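Local coordinates for protein putative glucosidase lplD, ALPHA-GALACTURONIDASE (Bacillus subtilis, PDB 3FEF) that hydrolyses alpha-1,4-linked di-galacturonate to galacturonate as a family 4 glycoside hydrolase that depends on NAD and manganese, at residues A[93-97]-A[292-296]. Sequence-based numbering, arbitrary orientation.
Sequences VDVHL and LTPIS
V95 and H96, near the C-terminal end of helix 88-96, face the start of helix 295-314, with V95 and I295 the closest backbone positions at 7.2 Å between their CA atoms. P294 stands at the N-cap of the second helix; as a proline it has no side-chain acceptor for the first-turn amides. The imidazole of H96 meets one of them instead: the backbone N of I295 donates to H96 NE2 over 3.0 Å, nearly straight at 167° and in the ring plane, so NE2 must accept here. On the other nitrogen, ND1 is hydrogen-bonded to E99 OE2, which fits a proton on ND1 and helps fix the ring's rotation. With chi1 at -66°, CG lies beside the backbone N and the ring edge reaches P294 CA, 3.6 Å from H96 NE2. I295 CG1 touches H96 CD2 at 3.5 Å, a little out of the ring plane, while V95 CG1 sits over one ring face. V95 CG2 presses on I295 CD1 at a tight 3.5 Å. Were H96 replaced by an alanine, the I295 amide would probably lose its acceptor and E99 its imidazole partner. The contact thus joins the Rossmann-type domain, which probably binds NAD as in its relatives, to the C-terminal domain, illustrating how a side chain distant in sequence can accept a hydrogen bond from an amide at a helix start, here reinforced by a small apolar patch.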
ATOM      1  N   VAL A  93     -24.668  -9.879 -32.111  1.00 33.98           N
ATOM      2  CA  VAL A  93     -23.332 -10.464 -32.155  1.00 34.99           C
ATOM      3  C   VAL A  93     -22.757 -10.656 -30.734  1.00 33.84           C
ATOM      4  O   VAL A  93     -22.422 -11.767 -30.360  1.00 35.29           O
ATOM      5  CB  VAL A  93     -22.383  -9.619 -33.017  1.00 36.17           C
ATOM      6  CG1 VAL A  93     -20.975 -10.237 -33.033  1.00 36.78           C
ATOM      7  CG2 VAL A  93     -22.941  -9.492 -34.437  1.00 34.48           C
ATOM      8  N   ASP A  94     -22.669  -9.592 -29.940  1.00 32.18           N
ATOM      9  CA  ASP A  94     -22.209  -9.739 -28.547  1.00 33.43           C
ATOM     10  C   ASP A  94     -22.839 -10.981 -27.904  1.00 30.85           C
ATOM     11  O   ASP A  94     -22.156 -11.852 -27.384  1.00 29.33           O
ATOM     12  CB  ASP A  94     -22.613  -8.531 -27.684  1.00 34.08           C
ATOM     13  CG  ASP A  94     -22.024  -7.222 -28.167  1.00 35.85           C
ATOM     14  OD1 ASP A  94     -21.091  -7.251 -28.987  1.00 37.40           O
ATOM     15  OD2 ASP A  94     -22.492  -6.155 -27.711  1.00 36.50           O
ATOM     16  N   VAL A  95     -24.158 -11.043 -27.938  1.00 31.37           N
ATOM     17  CA  VAL A  95     -24.893 -12.023 -27.152  1.00 30.11           C
ATOM     18  C   VAL A  95     -25.032 -13.403 -27.801  1.00 30.68           C
ATOM     19  O   VAL A  95     -25.011 -14.400 -27.102  1.00 33.20           O
ATOM     20  CB  VAL A  95     -26.282 -11.466 -26.750  1.00 29.90           C
ATOM     21  CG1 VAL A  95     -27.028 -12.448 -25.868  1.00 27.33           C
ATOM     22  CG2 VAL A  95     -26.110 -10.115 -26.036  1.00 31.27           C
ATOM     23  N   HIS A  96     -25.164 -13.482 -29.121  1.00 30.64           N
ATOM     24  CA  HIS A  96     -25.507 -14.779 -29.738  1.00 30.64           C
ATOM     25  C   HIS A  96     -24.409 -15.516 -30.515  1.00 28.16           C
ATOM     26  O   HIS A  96     -24.394 -16.758 -30.553  1.00 28.71           O
ATOM     27  CB  HIS A  96     -26.791 -14.666 -30.583  1.00 30.92           C
ATOM     28  CG  HIS A  96     -28.010 -14.379 -29.766  1.00 31.50           C
ATOM     29  ND1 HIS A  96     -28.588 -15.322 -28.942  1.00 31.12           N
ATOM     30  CD2 HIS A  96     -28.735 -13.245 -29.610  1.00 30.78           C
ATOM     31  CE1 HIS A  96     -29.631 -14.789 -28.332  1.00 33.08           C
ATOM     32  NE2 HIS A  96     -29.742 -13.529 -28.719  1.00 34.26           N
ATOM     33  N   LEU A  97     -23.474 -14.781 -31.096  1.00 27.27           N
ATOM     34  CA  LEU A  97     -22.416 -15.442 -31.866  1.00 30.60           C
ATOM     35  C   LEU A  97     -21.640 -16.499 -31.058  1.00 28.47           C
ATOM     36  O   LEU A  97     -21.338 -17.561 -31.551  1.00 31.90           O
ATOM     37  CB  LEU A  97     -21.463 -14.417 -32.486  1.00 30.55           C
ATOM     38  CG  LEU A  97     -20.528 -15.011 -33.542  1.00 34.94           C
ATOM     39  CD1 LEU A  97     -21.325 -15.742 -34.650  1.00 33.43           C
ATOM     40  CD2 LEU A  97     -19.631 -13.933 -34.147  1.00 32.55           C
ATOM     41  N   LEU A 292     -32.637 -16.490 -20.042  1.00 30.37           N
ATOM     42  CA  LEU A 292     -31.683 -15.713 -20.793  1.00 29.07           C
ATOM     43  C   LEU A 292     -32.494 -14.583 -21.403  1.00 29.75           C
ATOM     44  O   LEU A 292     -33.705 -14.678 -21.489  1.00 33.49           O
ATOM     45  CB  LEU A 292     -31.059 -16.564 -21.889  1.00 29.23           C
ATOM     46  CG  LEU A 292     -30.553 -17.955 -21.517  1.00 27.79           C
ATOM     47  CD1 LEU A 292     -30.010 -18.621 -22.763  1.00 27.00           C
ATOM     48  CD2 LEU A 292     -29.475 -17.902 -20.419  1.00 28.69           C
ATOM     49  N   THR A 293     -31.843 -13.504 -21.797  1.00 29.89           N
ATOM     50  CA  THR A 293     -32.511 -12.440 -22.531  1.00 30.53           C
ATOM     51  C   THR A 293     -31.975 -12.408 -23.956  1.00 31.55           C
ATOM     52  O   THR A 293     -30.878 -11.902 -24.191  1.00 32.71           O
ATOM     53  CB  THR A 293     -32.248 -11.069 -21.898  1.00 30.66           C
ATOM     54  OG1 THR A 293     -32.751 -11.057 -20.561  1.00 31.84           O
ATOM     55  CG2 THR A 293     -32.921  -9.950 -22.709  1.00 28.90           C
ATOM     56  N   PRO A 294     -32.753 -12.936 -24.912  1.00 30.43           N
ATOM     57  CA  PRO A 294     -32.313 -12.995 -26.305  1.00 29.18           C
ATOM     58  C   PRO A 294     -32.417 -11.614 -26.915  1.00 29.22           C
ATOM     59  O   PRO A 294     -33.220 -10.802 -26.451  1.00 27.88           O
ATOM     60  CB  PRO A 294     -33.337 -13.938 -26.962  1.00 31.58           C
ATOM     61  CG  PRO A 294     -34.472 -14.149 -25.929  1.00 31.07           C
ATOM     62  CD  PRO A 294     -34.194 -13.232 -24.764  1.00 30.71           C
ATOM     63  N   ILE A 295     -31.641 -11.329 -27.955  1.00 30.52           N
ATOM     64  CA  ILE A 295     -31.678  -9.973 -28.509  1.00 32.09           C
ATOM     65  C   ILE A 295     -33.022  -9.621 -29.140  1.00 33.02           C
ATOM     66  O   ILE A 295     -33.362  -8.451 -29.263  1.00 35.61           O
ATOM     67  CB  ILE A 295     -30.560  -9.715 -29.508  1.00 33.74           C
ATOM     68  CG1 ILE A 295     -29.207  -9.845 -28.802  1.00 37.45           C
ATOM     69  CG2 ILE A 295     -30.705  -8.316 -30.118  1.00 33.19           C
ATOM     70  CD1 ILE A 295     -29.148  -9.126 -27.453  1.00 39.12           C
ATOM     71  N   SER A 296     -33.780 -10.634 -29.540  1.00 32.84           N
ATOM     72  CA  SER A 296     -35.093 -10.414 -30.127  1.00 35.22           C
ATOM     73  C   SER A 296     -36.035  -9.804 -29.087  1.00 34.80           C
ATOM     74  O   SER A 296     -36.869  -8.959 -29.409  1.00 33.14           O
ATOM     75  CB  SER A 296     -35.662 -11.735 -30.627  1.00 32.58           C
ATOM     76  OG  SER A 296     -35.775 -12.636 -29.544  1.00 38.91           O
TER